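L-lysine 6-oxidase (Marinomonas mediterranea, PDB 3WEU) oxidises the side-chain amine of L-lysine with a cysteine tryptophylquinone cofactor, releasing ammonium and the hydrogen peroxide that makes it antibacterial. Local coordinates at residues 115-120 against 392-397; 277-280 against 286-289; 296-301 against 427-432; 309-314 against 642-647. One frame throughout, in Å; residues are numbered along the deposited sequence.

Contact 1 (115-120 against 392-397); sequences SARGVP and YDLTDN
The guanidinium of Arg117 carries Leu394 on one face and meets Asp396 at its edge. CD1 of Leu394 sits 3.7 Å above the guanidinium plane, set to one side of the guanidinium centre, and also touches CD of the arginine. The two side chains cross at about a right angle. At the edge, Arg117 grips Asp396 end-on with both terminal nitrogens. Arg117 NH1 donates to Asp396 OD1 at 2.7 Å, in a nearly straight salt bridge that lies close to the guanidinium plane. The carboxylate is turned 70° from that plane, so OD1 is met from above its own plane. Arg117 NH2 bonds the backbone oxygen Asp396 O at 2.9 Å, with a more bent geometry. A longer bond from NH2 to OD1 is weak. The chain of Arg117 bends at chi2 (-51°) and chi3 (-149°), which carries its tip over to the facing loop. Arg117 is the third residue of a type I turn from Ser115 to Gly118, closed by Gly118 N to Ser115 O. Its carbonyl shares a water with Tyr392 O. The contact joins two loops, one from the N-terminal and one from the C-terminal family region. Arg117 NE is held by Asn112 of its own side. With NE, NH1 and NH2 all engaged, the guanidinium is fixed in rotation, and the ion pair would favour a charged Asp396.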
# COMPACT_ATOMS: atom_id res chain seq x y z
N SER A 115 16.42 -26.77 -8.12
CA SER A 115 17.00 -27.06 -6.74
C SER A 115 18.38 -26.53 -6.54
O SER A 115 18.66 -25.91 -5.57
CB SER A 115 17.12 -28.56 -6.50
OG SER A 115 15.79 -29.00 -6.39
N ALA A 116 19.27 -26.78 -7.45
CA ALA A 116 20.58 -26.20 -7.29
C ALA A 116 20.59 -24.71 -7.16
O ALA A 116 21.50 -24.17 -6.55
CB ALA A 116 21.50 -26.65 -8.39
N ARG A 117 19.64 -24.00 -7.79
CA ARG A 117 19.62 -22.56 -7.77
C ARG A 117 18.79 -22.00 -6.65
O ARG A 117 18.64 -20.78 -6.54
CB ARG A 117 19.10 -22.02 -9.13
CG ARG A 117 19.97 -22.36 -10.32
CD ARG A 117 21.40 -21.99 -10.10
NE ARG A 117 22.07 -21.62 -11.31
CZ ARG A 117 23.31 -21.15 -11.32
NH1 ARG A 117 24.02 -21.25 -10.23
NH2 ARG A 117 23.86 -20.71 -12.44
N GLY A 118 18.20 -22.86 -5.83
CA GLY A 118 17.40 -22.37 -4.72
C GLY A 118 16.12 -21.64 -5.13
O GLY A 118 15.64 -20.76 -4.42
N VAL A 119 15.57 -21.96 -6.30
CA VAL A 119 14.38 -21.20 -6.72
C VAL A 119 13.17 -21.53 -5.84
O VAL A 119 12.83 -22.65 -5.66
CB VAL A 119 14.03 -21.48 -8.20
CG1 VAL A 119 12.91 -20.56 -8.67
CG2 VAL A 119 15.23 -21.24 -9.06
N PRO A 120 12.49 -20.53 -5.33
CA PRO A 120 11.34 -20.88 -4.51
C PRO A 120 10.07 -21.26 -5.25
O PRO A 120 9.84 -20.84 -6.42
CB PRO A 120 11.08 -19.62 -3.70
CG PRO A 120 11.69 -18.52 -4.43
CD PRO A 120 12.76 -19.09 -5.35
N TYR A 392 20.25 -13.55 -6.53
CA TYR A 392 19.62 -14.74 -5.98
C TYR A 392 20.57 -15.55 -5.09
O TYR A 392 20.47 -16.76 -5.07
CB TYR A 392 19.08 -15.64 -7.09
CG TYR A 392 18.16 -14.93 -8.07
CD1 TYR A 392 17.07 -14.20 -7.61
CD2 TYR A 392 18.38 -15.02 -9.44
CE1 TYR A 392 16.20 -13.55 -8.52
CE2 TYR A 392 17.51 -14.42 -10.35
CZ TYR A 392 16.43 -13.69 -9.91
OH TYR A 392 15.57 -13.08 -10.82
N ASP A 393 21.52 -14.86 -4.46
CA ASP A 393 22.58 -15.46 -3.67
C ASP A 393 23.45 -16.38 -4.49
O ASP A 393 24.06 -17.25 -3.95
CB ASP A 393 21.99 -16.16 -2.43
CG ASP A 393 21.25 -15.18 -1.55
OD1 ASP A 393 21.68 -14.02 -1.39
OD2 ASP A 393 20.22 -15.53 -1.02
N LEU A 394 23.56 -16.17 -5.80
CA LEU A 394 24.42 -16.95 -6.64
C LEU A 394 25.63 -16.12 -6.99
O LEU A 394 25.62 -14.92 -6.84
CB LEU A 394 23.72 -17.29 -7.98
CG LEU A 394 22.34 -17.97 -7.82
CD1 LEU A 394 21.69 -18.24 -9.18
CD2 LEU A 394 22.51 -19.30 -7.03
N THR A 395 26.64 -16.73 -7.57
CA THR A 395 27.72 -15.93 -8.14
C THR A 395 27.85 -16.23 -9.61
O THR A 395 28.66 -15.60 -10.29
CB THR A 395 29.08 -16.17 -7.43
OG1 THR A 395 29.35 -17.56 -7.47
CG2 THR A 395 29.09 -15.70 -5.98
N ASP A 396 27.06 -17.14 -10.13
CA ASP A 396 27.19 -17.54 -11.50
C ASP A 396 25.82 -17.67 -12.24
O ASP A 396 25.64 -18.52 -13.09
CB ASP A 396 27.99 -18.81 -11.63
CG ASP A 396 27.41 -19.93 -10.89
OD1 ASP A 396 26.34 -19.79 -10.28
OD2 ASP A 396 28.09 -20.96 -10.87
N ASN A 397 24.89 -16.81 -11.86
CA ASN A 397 23.59 -16.71 -12.53
C ASN A 397 23.83 -16.46 -14.03
O ASN A 397 24.68 -15.61 -14.41
CB ASN A 397 22.84 -15.58 -11.90
CG ASN A 397 21.42 -15.46 -12.44
OD1 ASN A 397 20.71 -16.48 -12.68
ND2 ASN A 397 21.03 -14.20 -12.71
O HOH W 1 18.47 -18.57 -4.82

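Contact 2 (277-280 against 286-289); sequences PDMY and HYKS. With SO4 (sulfate ion), chain D; EDO (1,2-ethanediol), chain O.
A two-stranded antiparallel hairpin, 280-281 with 286-287, holds Tyr280 beside Tyr287. The two residues form a non-hydrogen-bonded pair, with both side chains on the same face of the small sheet. Their rings make a T-shaped contact, with centroids 5.0 Å apart and planes at 83°. The edge of Tyr280 points at the face of Tyr287, and CD2 of Tyr280 lies over the centre of that ring. The first torsions differ, chi1 -172° in Tyr280 and -70° in Tyr287, and this helps turn one ring edge-on to the face of the other. Over one face of the Tyr280 ring lies His286 O. Met279 makes a Met-aromatic contact, its SD at the edge of the Tyr287 ring and 5.5 Å from the centroid. The hairpin lies at the surface, against helices 261-272 and 407-418. Tyr287 stacks on Phe411 and bonds Thr408 through its hydroxyl. Next to the pair, Lys288 N donates to Met279 O at 2.8 Å, in a nearly straight bond. The side chain of Lys288 is stretched out from CG to NZ and runs back along the 277-280 backbone. CD of Lys288 passes 3.4 Å from Asp278 O, and NZ then bonds Pro277 O at 2.9 Å. Two small molecules, probably from the crystallisation liquor, sit at the edge of the hairpin. An ethanediol shares a hydrogen bond with Tyr280 OH and also binds Arg271. A sulfate lies near Tyr287 N, but its exact place is doubtful.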
# COMPACT_ATOMS: atom_id res chain seq x y z
N PRO A 277 18.81 -34.47 -42.32
CA PRO A 277 20.14 -35.12 -42.33
C PRO A 277 21.14 -34.41 -43.19
O PRO A 277 22.30 -34.39 -42.85
CB PRO A 277 19.86 -36.52 -42.93
CG PRO A 277 18.43 -36.80 -42.57
CD PRO A 277 17.73 -35.41 -42.68
N ASP A 278 20.70 -33.80 -44.29
CA ASP A 278 21.63 -33.03 -45.13
C ASP A 278 22.20 -31.76 -44.47
O ASP A 278 23.21 -31.23 -44.92
CB ASP A 278 20.98 -32.64 -46.45
CG ASP A 278 20.75 -33.83 -47.39
OD1 ASP A 278 21.34 -34.89 -47.18
OD2 ASP A 278 19.91 -33.70 -48.29
N MET A 279 21.53 -31.24 -43.45
CA MET A 279 21.92 -29.98 -42.84
C MET A 279 22.82 -30.17 -41.65
O MET A 279 23.65 -29.30 -41.32
CB MET A 279 20.67 -29.21 -42.37
CG MET A 279 20.97 -27.74 -42.26
SD MET A 279 19.70 -26.78 -41.40
CE MET A 279 18.29 -26.98 -42.42
N TYR A 280 22.65 -31.31 -40.98
CA TYR A 280 23.34 -31.49 -39.71
C TYR A 280 23.75 -32.93 -39.55
O TYR A 280 22.97 -33.80 -39.85
CB TYR A 280 22.38 -31.16 -38.58
CG TYR A 280 22.93 -31.11 -37.21
CD1 TYR A 280 22.81 -32.24 -36.37
CD2 TYR A 280 23.46 -29.92 -36.69
CE1 TYR A 280 23.29 -32.23 -35.10
CE2 TYR A 280 23.91 -29.89 -35.40
CZ TYR A 280 23.83 -31.05 -34.60
OH TYR A 280 24.27 -31.06 -33.30
N HIS A 286 27.61 -31.47 -35.55
CA HIS A 286 27.88 -30.26 -36.31
C HIS A 286 27.02 -30.12 -37.55
O HIS A 286 26.65 -31.11 -38.20
CB HIS A 286 29.36 -30.15 -36.71
CG HIS A 286 30.29 -30.14 -35.54
ND1 HIS A 286 31.02 -31.25 -35.14
CD2 HIS A 286 30.58 -29.17 -34.65
CE1 HIS A 286 31.76 -30.94 -34.10
NE2 HIS A 286 31.51 -29.69 -33.77
N TYR A 287 26.74 -28.87 -37.89
CA TYR A 287 26.12 -28.60 -39.16
C TYR A 287 27.04 -29.03 -40.31
O TYR A 287 28.25 -29.11 -40.13
CB TYR A 287 25.77 -27.13 -39.30
CG TYR A 287 24.62 -26.71 -38.40
CD1 TYR A 287 23.30 -26.85 -38.80
CD2 TYR A 287 24.87 -26.20 -37.15
CE1 TYR A 287 22.25 -26.45 -37.98
CE2 TYR A 287 23.85 -25.84 -36.29
CZ TYR A 287 22.53 -25.94 -36.73
OH TYR A 287 21.49 -25.61 -35.88
N LYS A 288 26.45 -29.30 -41.45
CA LYS A 288 27.19 -29.67 -42.66
C LYS A 288 27.44 -28.48 -43.54
O LYS A 288 26.48 -27.90 -44.11
CB LYS A 288 26.41 -30.74 -43.44
CG LYS A 288 26.22 -32.01 -42.63
CD LYS A 288 25.61 -33.10 -43.48
CE LYS A 288 25.63 -34.37 -42.69
NZ LYS A 288 24.96 -35.41 -43.50
N SER A 289 28.73 -28.12 -43.67
CA SER A 289 29.09 -26.94 -44.46
C SER A 289 28.83 -27.01 -45.94
O SER A 289 28.86 -25.98 -46.62
CB SER A 289 30.56 -26.53 -44.21
OG SER A 289 31.42 -27.60 -44.50
S SO4 D . 28.70 -26.22 -35.94
O1 SO4 D . 29.99 -26.42 -35.27
O2 SO4 D . 27.93 -27.45 -36.01
O3 SO4 D . 28.01 -25.20 -35.15
O4 SO4 D . 28.78 -25.82 -37.33
C1 EDO O . 24.18 -28.37 -29.79
O1 EDO O . 23.19 -29.09 -30.54
C2 EDO O . 25.43 -28.73 -30.54
O2 EDO O . 25.10 -28.75 -31.95

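Contact 3 (296-301 against 427-432); sequences DRDILP and DDYPVS
Arg297, near the start of helix 295-308, packs on Tyr429 in a cation-pi stack. These two residues bury the most surface here, followed by Asp427. The guanidinium lies flat on the phenol ring, its plane tilted by 27° and its CZ 4.0 Å from the ring centroid. It is off-centre, nearer the hydroxyl end. Arg297 CD covers the same ring face in a CH-pi contact. The chain leaves the helix with CG anti to the backbone N (chi1 -178°) and bends only at chi3, which brings the guanidinium over the ring. At the edge of the guanidinium, Arg297 NH1 donates to Asp427 O at 2.7 Å. The approach is nearly along the C=O axis. Another side of that edge faces Asp298, the next residue of the helix. Arg297 NE bonds Asp298 OD1, and Arg297 NH2 donates to the syn lone pair of Asp298 OD2. Together with the bond to Asp427 O, this side-on salt bridge probably fixes the guanidinium over the ring. Asp298 is buried, and Asn294 N also donates to its OD2. The loop 427-432 leads into helix 433-439, with Ser432 as N-cap. Tyr429 also packs on Leu412 of helix 407-418. The phenol is tied to the same carboxylate: Tyr429 OH donates to Asp298 OD1 at 2.8 Å, from the opposite face of the carboxylate to Arg297 NE.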
# COMPACT_ATOMS: atom_id res chain seq x y z
N ASP A 296 14.62 -17.93 -50.77
CA ASP A 296 13.25 -17.70 -50.46
C ASP A 296 12.76 -18.44 -49.20
O ASP A 296 11.98 -17.88 -48.44
CB ASP A 296 12.28 -18.04 -51.62
CG ASP A 296 12.36 -17.07 -52.83
OD1 ASP A 296 12.74 -15.93 -52.70
OD2 ASP A 296 12.06 -17.50 -53.95
N ARG A 297 13.16 -19.67 -49.00
CA ARG A 297 12.68 -20.47 -47.88
C ARG A 297 13.40 -20.09 -46.58
O ARG A 297 12.78 -20.04 -45.54
CB ARG A 297 12.97 -21.97 -48.15
CG ARG A 297 12.50 -22.98 -47.11
CD ARG A 297 12.92 -24.47 -47.43
NE ARG A 297 14.36 -24.53 -47.37
CZ ARG A 297 15.13 -25.49 -47.88
NH1 ARG A 297 14.60 -26.53 -48.51
NH2 ARG A 297 16.46 -25.38 -47.76
N ASP A 298 14.69 -19.85 -46.64
CA ASP A 298 15.50 -19.79 -45.43
C ASP A 298 15.89 -18.37 -45.01
O ASP A 298 16.09 -18.09 -43.83
CB ASP A 298 16.79 -20.59 -45.58
CG ASP A 298 16.57 -22.08 -45.91
OD1 ASP A 298 15.60 -22.69 -45.42
OD2 ASP A 298 17.42 -22.60 -46.70
N ILE A 299 16.03 -17.48 -45.96
CA ILE A 299 16.64 -16.20 -45.66
C ILE A 299 15.62 -15.08 -45.71
O ILE A 299 15.48 -14.26 -44.76
CB ILE A 299 17.74 -15.91 -46.65
CG1 ILE A 299 18.72 -17.10 -46.74
CG2 ILE A 299 18.45 -14.59 -46.33
CD1 ILE A 299 19.35 -17.49 -45.44
N LEU A 300 14.89 -15.04 -46.81
CA LEU A 300 13.86 -14.04 -46.99
C LEU A 300 12.90 -13.87 -45.83
O LEU A 300 12.57 -12.76 -45.54
CB LEU A 300 13.10 -14.25 -48.28
CG LEU A 300 11.93 -13.34 -48.64
CD1 LEU A 300 12.48 -11.92 -48.86
CD2 LEU A 300 11.24 -13.91 -49.91
N PRO A 301 12.46 -14.92 -45.17
CA PRO A 301 11.53 -14.69 -44.06
C PRO A 301 12.18 -13.90 -42.94
O PRO A 301 11.55 -13.07 -42.32
CB PRO A 301 11.21 -16.10 -43.61
CG PRO A 301 11.38 -16.95 -44.92
CD PRO A 301 12.64 -16.36 -45.46
N ASP A 427 12.43 -27.38 -52.23
CA ASP A 427 11.31 -28.12 -51.62
C ASP A 427 11.22 -27.79 -50.11
O ASP A 427 12.19 -27.34 -49.50
CB ASP A 427 11.31 -29.64 -51.88
CG ASP A 427 9.85 -30.23 -51.88
OD1 ASP A 427 8.83 -29.48 -51.76
OD2 ASP A 427 9.70 -31.44 -52.00
N ASP A 428 10.01 -27.94 -49.58
CA ASP A 428 9.74 -27.81 -48.15
C ASP A 428 10.56 -28.86 -47.38
O ASP A 428 10.92 -29.93 -47.86
CB ASP A 428 8.25 -28.02 -47.80
CG ASP A 428 7.34 -26.98 -48.43
OD1 ASP A 428 7.77 -26.25 -49.35
OD2 ASP A 428 6.17 -26.90 -47.99
N TYR A 429 10.88 -28.48 -46.18
CA TYR A 429 11.34 -29.42 -45.21
C TYR A 429 10.24 -30.41 -44.88
O TYR A 429 9.05 -30.13 -45.12
CB TYR A 429 11.69 -28.61 -43.96
CG TYR A 429 12.89 -27.69 -44.14
CD1 TYR A 429 14.12 -28.21 -44.44
CD2 TYR A 429 12.80 -26.29 -43.92
CE1 TYR A 429 15.22 -27.40 -44.60
CE2 TYR A 429 13.93 -25.51 -44.05
CZ TYR A 429 15.12 -26.04 -44.38
OH TYR A 429 16.30 -25.25 -44.63
N PRO A 430 10.60 -31.53 -44.28
CA PRO A 430 9.61 -32.53 -43.87
C PRO A 430 8.86 -32.15 -42.60
O PRO A 430 8.96 -32.82 -41.62
CB PRO A 430 10.44 -33.80 -43.67
CG PRO A 430 11.84 -33.33 -43.45
CD PRO A 430 11.99 -32.04 -44.20
N VAL A 431 8.10 -31.07 -42.66
CA VAL A 431 7.32 -30.53 -41.57
C VAL A 431 6.03 -30.11 -42.25
O VAL A 431 6.05 -29.39 -43.24
CB VAL A 431 8.00 -29.27 -40.97
CG1 VAL A 431 7.17 -28.66 -39.91
CG2 VAL A 431 9.35 -29.67 -40.38
N SER A 432 4.91 -30.55 -41.74
CA SER A 432 3.62 -30.12 -42.28
C SER A 432 3.43 -28.63 -42.13
O SER A 432 3.72 -28.08 -41.09
CB SER A 432 2.51 -30.86 -41.48
OG SER A 432 1.25 -30.31 -41.76

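Contact 4 (309-314 against 642-647); sequences YQWVSN and FPFFTE
Trp311 and Phe645 both hold CG anti to the carbonyl carbon (chi1 -61° and -78°), and this brings the indole against the phenyl ring and the strand backbone. The two side chains cross at about a right angle. The five-membered ring of Trp311 and the Phe645 ring lie oblique, with planes at 43° and centroids 4.5 Å apart. The closest atoms of the pair are Trp311 CD1 and Phe645 CD1, at 3.4 Å. Phe645 CB also touches the indole, near CD2 and CE3. The six-membered part of the indole reaches on along the other segment. Its CZ3 comes 3.4 Å from Phe645 N, which lies over the same indole face as the Phe645 ring. Its CZ2 lies 3.4 Å from Pro643 O and also meets Pro643 CG. CD1 of Phe644 touches CZ3. The opposite face of the indole is met by CG of Gln310, the residue before it. The two segments share no direct hydrogen bond. A water links them, donating to Trp311 O and to Phe645 O, each at 2.8 Å. The loop 309-314 follows helix 295-308. Phe645 begins strand 645-648, which pairs antiparallel with strand 631-634 and packs there on Ile632. Strand 588-590 flanks both segments: its Leu590 touches Trp311 and Phe644, and the backbone of Asp588 is hydrogen-bonded to that of Val312.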
# COMPACT_ATOMS: atom_id res chain seq x y z
N TYR A 309 8.99 -4.95 -37.86
CA TYR A 309 9.06 -4.50 -36.45
C TYR A 309 8.80 -3.00 -36.29
O TYR A 309 8.31 -2.53 -35.25
CB TYR A 309 10.41 -4.89 -35.81
CG TYR A 309 10.46 -6.28 -35.26
CD1 TYR A 309 9.85 -7.35 -35.90
CD2 TYR A 309 11.13 -6.56 -34.06
CE1 TYR A 309 9.94 -8.61 -35.39
CE2 TYR A 309 11.22 -7.84 -33.56
CZ TYR A 309 10.63 -8.85 -34.23
OH TYR A 309 10.72 -10.13 -33.71
N GLN A 310 9.10 -2.23 -37.34
CA GLN A 310 8.87 -0.77 -37.30
C GLN A 310 7.44 -0.33 -36.98
O GLN A 310 7.24 0.83 -36.57
CB GLN A 310 9.31 -0.18 -38.65
CG GLN A 310 8.43 -0.67 -39.83
CD GLN A 310 8.86 -0.03 -41.14
OE1 GLN A 310 8.62 1.16 -41.38
NE2 GLN A 310 9.44 -0.82 -42.03
N TRP A 311 6.45 -1.22 -37.18
CA TRP A 311 5.07 -0.84 -36.93
C TRP A 311 4.70 -0.90 -35.44
O TRP A 311 3.62 -0.45 -35.07
CB TRP A 311 4.13 -1.72 -37.69
CG TRP A 311 4.34 -1.62 -39.20
CD1 TRP A 311 4.88 -2.58 -40.02
CD2 TRP A 311 3.98 -0.53 -40.02
NE1 TRP A 311 4.91 -2.10 -41.31
CE2 TRP A 311 4.34 -0.86 -41.36
CE3 TRP A 311 3.36 0.70 -39.79
CZ2 TRP A 311 4.07 -0.00 -42.45
CZ3 TRP A 311 3.13 1.54 -40.86
CH2 TRP A 311 3.48 1.17 -42.19
N VAL A 312 5.59 -1.46 -34.64
CA VAL A 312 5.34 -1.72 -33.25
C VAL A 312 6.49 -1.33 -32.34
O VAL A 312 6.36 -1.49 -31.12
CB VAL A 312 4.91 -3.18 -33.02
CG1 VAL A 312 3.53 -3.48 -33.56
CG2 VAL A 312 5.90 -4.13 -33.66
N SER A 313 7.60 -0.83 -32.90
CA SER A 313 8.80 -0.50 -32.13
C SER A 313 9.64 0.44 -32.97
O SER A 313 9.49 0.47 -34.22
CB SER A 313 9.56 -1.78 -31.79
OG SER A 313 9.97 -2.45 -32.95
N ASN A 314 10.62 1.09 -32.35
CA ASN A 314 11.60 1.91 -33.04
C ASN A 314 12.93 1.19 -33.07
O ASN A 314 13.71 1.27 -32.13
CB ASN A 314 11.70 3.29 -32.40
CG ASN A 314 10.47 4.10 -32.65
OD1 ASN A 314 9.98 4.16 -33.76
ND2 ASN A 314 9.93 4.69 -31.60
N PHE A 642 2.42 -2.90 -49.74
CA PHE A 642 2.29 -1.49 -49.34
C PHE A 642 1.59 -1.42 -47.99
O PHE A 642 0.47 -0.91 -47.91
CB PHE A 642 1.50 -0.74 -50.47
CG PHE A 642 2.29 -0.63 -51.77
CD1 PHE A 642 3.29 0.34 -51.92
CD2 PHE A 642 2.01 -1.52 -52.83
CE1 PHE A 642 3.99 0.43 -53.13
CE2 PHE A 642 2.71 -1.46 -54.02
CZ PHE A 642 3.69 -0.46 -54.17
N PRO A 643 2.22 -1.96 -46.94
CA PRO A 643 1.52 -2.09 -45.68
C PRO A 643 1.32 -0.77 -45.00
O PRO A 643 2.10 0.15 -45.19
CB PRO A 643 2.47 -2.95 -44.83
CG PRO A 643 3.81 -2.69 -45.41
CD PRO A 643 3.55 -2.63 -46.88
N PHE A 644 0.26 -0.68 -44.19
CA PHE A 644 0.06 0.50 -43.37
C PHE A 644 -0.59 0.04 -42.09
O PHE A 644 -1.82 -0.18 -42.06
CB PHE A 644 -0.81 1.54 -44.13
CG PHE A 644 -1.17 2.76 -43.30
CD1 PHE A 644 -0.21 3.44 -42.58
CD2 PHE A 644 -2.47 3.28 -43.32
CE1 PHE A 644 -0.56 4.60 -41.82
CE2 PHE A 644 -2.80 4.42 -42.56
CZ PHE A 644 -1.87 5.06 -41.84
N PHE A 645 0.21 -0.21 -41.03
CA PHE A 645 -0.33 -0.77 -39.82
C PHE A 645 -0.65 0.32 -38.81
O PHE A 645 0.20 1.19 -38.50
CB PHE A 645 0.70 -1.69 -39.15
CG PHE A 645 0.85 -3.04 -39.75
CD1 PHE A 645 1.64 -3.26 -40.85
CD2 PHE A 645 0.17 -4.11 -39.20
CE1 PHE A 645 1.77 -4.55 -41.38
CE2 PHE A 645 0.32 -5.38 -39.71
CZ PHE A 645 1.14 -5.61 -40.77
N THR A 646 -1.84 0.29 -38.28
CA THR A 646 -2.21 1.15 -37.22
C THR A 646 -2.98 0.40 -36.16
O THR A 646 -3.47 -0.74 -36.34
CB THR A 646 -3.18 2.32 -37.67
OG1 THR A 646 -4.46 1.79 -37.95
CG2 THR A 646 -2.71 3.03 -38.93
N GLU A 647 -3.17 1.09 -35.02
CA GLU A 647 -4.13 0.64 -34.02
C GLU A 647 -5.51 0.55 -34.68
O GLU A 647 -5.89 1.41 -35.49
CB GLU A 647 -4.30 1.71 -32.90
CG GLU A 647 -3.16 1.69 -31.90
CD GLU A 647 -3.41 2.52 -30.67
OE1 GLU A 647 -4.10 3.53 -30.80
OE2 GLU A 647 -2.92 2.11 -29.62
O HOH W 2 1.27 0.84 -35.89

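How the contacts relate
Contact 2 lies at the surface, while the other three are partly buried. Contacts 2 and 3 touch, with Met279 CE of contact 2 packing 3.4 Å from Tyr429 OH of contact 3. Both lean on helix 407-418. Contacts 3 and 4 sit about 25 Å apart between centres and are joined through helix 295-308: contact 3 lies on it and contact 4 in the loop that follows. Contact 1 stands apart, about 40 Å from contact 4 between centres, on the other side of the chain's centre. Contacts 1 and 3 each use an arginine gripping an aspartate, across loops in one and within the helix in the other. Contact 2 combines strand pairing with aromatic packing. Contact 4 is mostly apolar.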